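Glycinin A3B4 subunit (PDB 2D5F) probably serves as a seed storage protein of soybean, an 11S globulin that assembles into hexamers built from cupin-type subunits. Local coordinates at residues R161-H173 with E200-H211. Residues are numbered along the deposited sequence; the frame is centred on the assembly and turned at random.
Sequences RVFYLAGNPDIEH and EGGSVLSGFSKH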
loop_
_atom_site.group_PDB
_atom_site.type_symbol
_atom_site.label_atom_id
_atom_site.label_comp_id
_atom_site.label_asym_id
_atom_site.label_seq_id
_atom_site.Cartn_x
_atom_site.Cartn_y
_atom_site.Cartn_z
ATOM N N ARG B 161 14.057 27.991 1.647
ATOM C CA ARG B 161 13.713 28.884 0.544
ATOM C C ARG B 161 12.247 29.255 0.629
ATOM O O ARG B 161 11.413 28.404 0.927
ATOM C CB ARG B 161 13.924 28.199 -0.814
ATOM C CG ARG B 161 15.346 27.877 -1.228
ATOM C CD ARG B 161 15.312 27.273 -2.627
ATOM N NE ARG B 161 16.625 27.191 -3.263
ATOM C CZ ARG B 161 17.587 26.346 -2.904
ATOM N NH1 ARG B 161 18.747 26.352 -3.549
ATOM N NH2 ARG B 161 17.388 25.495 -1.902
ATOM N N VAL B 162 11.936 30.517 0.341
ATOM C CA VAL B 162 10.556 30.986 0.350
ATOM C C VAL B 162 10.265 31.700 -0.969
ATOM O O VAL B 162 10.882 32.721 -1.288
ATOM C CB VAL B 162 10.281 31.968 1.513
ATOM C CG1 VAL B 162 8.786 32.312 1.558
ATOM C CG2 VAL B 162 10.711 31.350 2.831
ATOM N N PHE B 163 9.341 31.146 -1.746
ATOM C CA PHE B 163 8.966 31.738 -3.023
ATOM C C PHE B 163 7.707 32.578 -2.822
ATOM O O PHE B 163 6.620 32.032 -2.633
ATOM C CB PHE B 163 8.692 30.647 -4.071
ATOM C CG PHE B 163 9.909 29.847 -4.461
ATOM C CD1 PHE B 163 10.472 28.927 -3.577
ATOM C CD2 PHE B 163 10.499 30.025 -5.709
ATOM C CE1 PHE B 163 11.609 28.196 -3.933
ATOM C CE2 PHE B 163 11.636 29.299 -6.076
ATOM C CZ PHE B 163 12.193 28.382 -5.188
ATOM N N TYR B 164 7.844 33.902 -2.845
ATOM C CA TYR B 164 6.672 34.751 -2.667
ATOM C C TYR B 164 5.976 35.010 -3.990
ATOM O O TYR B 164 6.624 35.271 -5.006
ATOM C CB TYR B 164 7.039 36.090 -2.003
ATOM C CG TYR B 164 7.092 36.014 -0.495
ATOM C CD1 TYR B 164 8.298 35.807 0.176
ATOM C CD2 TYR B 164 5.918 36.078 0.262
ATOM C CE1 TYR B 164 8.334 35.662 1.568
ATOM C CE2 TYR B 164 5.942 35.932 1.642
ATOM C CZ TYR B 164 7.148 35.722 2.290
ATOM O OH TYR B 164 7.156 35.553 3.654
ATOM N N LEU B 165 4.653 34.910 -3.976
ATOM C CA LEU B 165 3.859 35.156 -5.168
ATOM C C LEU B 165 3.488 36.635 -5.253
ATOM O O LEU B 165 3.065 37.120 -6.302
ATOM C CB LEU B 165 2.589 34.301 -5.132
ATOM C CG LEU B 165 2.776 32.817 -5.455
ATOM C CD1 LEU B 165 1.602 32.019 -4.946
ATOM C CD2 LEU B 165 2.938 32.651 -6.952
ATOM N N ALA B 166 3.645 37.349 -4.143
ATOM C CA ALA B 166 3.312 38.771 -4.103
ATOM C C ALA B 166 4.193 39.549 -3.140
ATOM O O ALA B 166 4.883 38.970 -2.301
ATOM C CB ALA B 166 1.844 38.954 -3.710
ATOM N N GLY B 167 4.157 40.869 -3.274
ATOM C CA GLY B 167 4.931 41.736 -2.411
ATOM C C GLY B 167 6.399 41.863 -2.767
ATOM O O GLY B 167 6.872 41.322 -3.767
ATOM N N ASN B 168 7.111 42.616 -1.938
ATOM C CA ASN B 168 8.541 42.824 -2.091
ATOM C C ASN B 168 9.127 42.461 -0.734
ATOM O O ASN B 168 9.329 43.321 0.127
ATOM C CB ASN B 168 8.842 44.280 -2.420
ATOM C CG ASN B 168 10.319 44.570 -2.411
ATOM O OD1 ASN B 168 11.115 43.783 -2.925
ATOM N ND2 ASN B 168 10.700 45.703 -1.829
ATOM N N PRO B 169 9.411 41.166 -0.530
ATOM C CA PRO B 169 9.962 40.672 0.733
ATOM C C PRO B 169 11.441 40.897 0.952
ATOM O O PRO B 169 12.189 41.168 0.021
ATOM C CB PRO B 169 9.642 39.186 0.670
ATOM C CG PRO B 169 9.913 38.884 -0.793
ATOM C CD PRO B 169 9.220 40.058 -1.491
ATOM N N ASP B 170 11.847 40.789 2.210
ATOM C CA ASP B 170 13.250 40.878 2.581
ATOM C C ASP B 170 13.625 39.403 2.779
ATOM O O ASP B 170 12.744 38.563 2.990
ATOM C CB ASP B 170 13.420 41.633 3.901
ATOM C CG ASP B 170 13.418 43.147 3.723
ATOM O OD1 ASP B 170 13.475 43.855 4.748
ATOM O OD2 ASP B 170 13.369 43.627 2.568
ATOM N N ILE B 171 14.913 39.084 2.708
ATOM C CA ILE B 171 15.361 37.705 2.891
ATOM C C ILE B 171 15.043 37.258 4.316
ATOM O O ILE B 171 15.336 37.974 5.276
ATOM C CB ILE B 171 16.880 37.581 2.662
ATOM C CG1 ILE B 171 17.239 38.082 1.262
ATOM C CG2 ILE B 171 17.318 36.124 2.818
ATOM C CD1 ILE B 171 16.652 37.247 0.145
ATOM N N GLU B 172 14.445 36.079 4.460
ATOM C CA GLU B 172 14.100 35.582 5.788
ATOM C C GLU B 172 15.204 34.710 6.371
ATOM O O GLU B 172 15.334 34.587 7.589
ATOM C CB GLU B 172 12.774 34.814 5.733
ATOM C CG GLU B 172 11.628 35.696 5.286
ATOM C CD GLU B 172 10.307 34.968 5.148
ATOM O OE1 GLU B 172 9.367 35.579 4.609
ATOM O OE2 GLU B 172 10.199 33.800 5.579
ATOM N N HIS B 173 16.001 34.110 5.494
ATOM C CA HIS B 173 17.106 33.263 5.917
ATOM C C HIS B 173 18.351 33.798 5.233
ATOM O O HIS B 173 18.815 33.250 4.236
ATOM C CB HIS B 173 16.837 31.803 5.525
ATOM C CG HIS B 173 15.506 31.300 5.992
ATOM N ND1 HIS B 173 14.350 31.465 5.258
ATOM C CD2 HIS B 173 15.137 30.699 7.147
ATOM C CE1 HIS B 173 13.324 30.990 5.944
ATOM N NE2 HIS B 173 13.775 30.521 7.095
ATOM N N GLU B 200 18.923 41.248 -2.323
ATOM C CA GLU B 200 17.629 41.529 -1.709
ATOM C C GLU B 200 16.523 40.584 -2.172
ATOM O O GLU B 200 16.733 39.738 -3.044
ATOM C CB GLU B 200 17.220 42.975 -1.987
ATOM C CG GLU B 200 17.973 43.975 -1.136
ATOM C CD GLU B 200 17.706 45.400 -1.550
ATOM O OE1 GLU B 200 18.139 45.783 -2.659
ATOM O OE2 GLU B 200 17.061 46.133 -0.770
ATOM N N GLY B 201 15.344 40.736 -1.581
ATOM C CA GLY B 201 14.229 39.876 -1.935
ATOM C C GLY B 201 13.342 40.413 -3.043
ATOM O O GLY B 201 13.361 41.601 -3.355
ATOM N N GLY B 202 12.565 39.514 -3.637
ATOM C CA GLY B 202 11.648 39.876 -4.704
ATOM C C GLY B 202 10.658 38.737 -4.888
ATOM O O GLY B 202 10.979 37.590 -4.577
ATOM N N SER B 203 9.457 39.039 -5.375
ATOM C CA SER B 203 8.454 38.004 -5.602
ATOM C C SER B 203 8.825 37.272 -6.887
ATOM O O SER B 203 9.661 37.746 -7.651
ATOM C CB SER B 203 7.068 38.630 -5.747
ATOM O OG SER B 203 6.997 39.404 -6.928
ATOM N N VAL B 204 8.218 36.117 -7.132
ATOM C CA VAL B 204 8.534 35.381 -8.344
ATOM C C VAL B 204 7.983 36.117 -9.556
ATOM O O VAL B 204 8.529 36.023 -10.660
ATOM C CB VAL B 204 7.974 33.946 -8.293
ATOM C CG1 VAL B 204 8.647 33.184 -7.158
ATOM C CG2 VAL B 204 6.469 33.967 -8.106
ATOM N N LEU B 205 6.915 36.876 -9.339
ATOM C CA LEU B 205 6.293 37.632 -10.418
ATOM C C LEU B 205 7.145 38.831 -10.838
ATOM O O LEU B 205 7.118 39.237 -11.999
ATOM C CB LEU B 205 4.890 38.082 -9.993
ATOM C CG LEU B 205 3.707 37.383 -10.677
ATOM C CD1 LEU B 205 4.024 35.930 -10.927
ATOM C CD2 LEU B 205 2.461 37.525 -9.820
ATOM N N SER B 206 7.916 39.382 -9.905
ATOM C CA SER B 206 8.768 40.526 -10.223
ATOM C C SER B 206 9.911 40.118 -11.153
ATOM O O SER B 206 10.651 40.967 -11.648
ATOM C CB SER B 206 9.340 41.150 -8.943
ATOM O OG SER B 206 10.301 40.308 -8.329
ATOM N N GLY B 207 10.043 38.815 -11.392
ATOM C CA GLY B 207 11.095 38.316 -12.262
ATOM C C GLY B 207 10.695 38.308 -13.727
ATOM O O GLY B 207 11.515 38.022 -14.599
ATOM N N PHE B 208 9.429 38.618 -13.991
ATOM C CA PHE B 208 8.892 38.662 -15.347
ATOM C C PHE B 208 8.569 40.115 -15.707
ATOM O O PHE B 208 8.259 40.920 -14.830
ATOM C CB PHE B 208 7.610 37.829 -15.433
ATOM C CG PHE B 208 7.824 36.355 -15.236
ATOM C CD1 PHE B 208 8.202 35.545 -16.304
ATOM C CD2 PHE B 208 7.655 35.776 -13.977
ATOM C CE1 PHE B 208 8.407 34.179 -16.127
ATOM C CE2 PHE B 208 7.857 34.414 -13.786
ATOM C CZ PHE B 208 8.235 33.612 -14.864
ATOM N N SER B 209 8.632 40.440 -16.994
ATOM C CA SER B 209 8.335 41.796 -17.454
ATOM C C SER B 209 6.827 42.015 -17.440
ATOM O O SER B 209 6.063 41.071 -17.652
ATOM C CB SER B 209 8.851 41.992 -18.878
ATOM O OG SER B 209 8.083 41.226 -19.790
ATOM N N LYS B 210 6.392 43.252 -17.206
ATOM C CA LYS B 210 4.958 43.536 -17.181
ATOM C C LYS B 210 4.311 43.197 -18.515
ATOM O O LYS B 210 3.155 42.782 -18.569
ATOM C CB LYS B 210 4.681 45.008 -16.837
ATOM C CG LYS B 210 5.183 46.029 -17.853
ATOM C CD LYS B 210 4.769 47.453 -17.445
ATOM C CE LYS B 210 5.556 48.510 -18.207
ATOM N NZ LYS B 210 5.504 48.267 -19.674
ATOM N N HIS B 211 5.061 43.369 -19.595
ATOM C CA HIS B 211 4.528 43.068 -20.912
ATOM C C HIS B 211 4.167 41.592 -21.036
ATOM O O HIS B 211 3.097 41.247 -21.546
ATOM C CB HIS B 211 5.540 43.423 -21.999
ATOM C CG HIS B 211 5.088 43.054 -23.377
ATOM N ND1 HIS B 211 5.795 42.192 -24.187
ATOM C CD2 HIS B 211 3.981 43.406 -24.075
ATOM C CE1 HIS B 211 5.143 42.027 -25.326
ATOM N NE2 HIS B 211 4.039 42.753 -25.283
HETATM O O HOH W 1 10.253 35.136 -3.609
HETATM O O HOH W 2 8.673 41.831 -5.525
HETATM O O HOH W 3 13.086 43.025 -1.368
#
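Val204 turns one methyl to Phe163 and the other to Leu165, on and just past the short strand 163-164, which pairs antiparallel with strand 56-62 of the N-terminal cupin barrel; the returning segment 200-211 packs on it. CG1 meets the Phe163 ring at its edge, in the ring plane, 3.9 Å from CD2, and the two side chains cross at about a right angle. With CG1 anti to the carbonyl carbon (chi1 -63°), CG2 is left to meet Leu165 CD2 at 3.9 Å. Between these contacts Val204 N donates to Tyr164 O at 2.8 Å. Ser203 lays CB against Gly167 O at 3.3 Å, and a water joins that oxygen to Ser203 N. Farther along, Pro169 sets CG and CD against the Gly202 backbone, CD lying 3.9 Å from Gly202 C; an alanine here, lacking CG, CD and the ring, would probably leave the Gly202 peptide without that cover and the backbone at this position freer to turn. Leu165 O accepts a hydrogen bond from Tyr471 OH of a second subunit, which places this junction at a subunit interface. Ser203 OG, turned to chi1 67°, accepts from Ser206 N in an ST motif, while Ser206 OG donates back to Ser203 O at 2.7 Å.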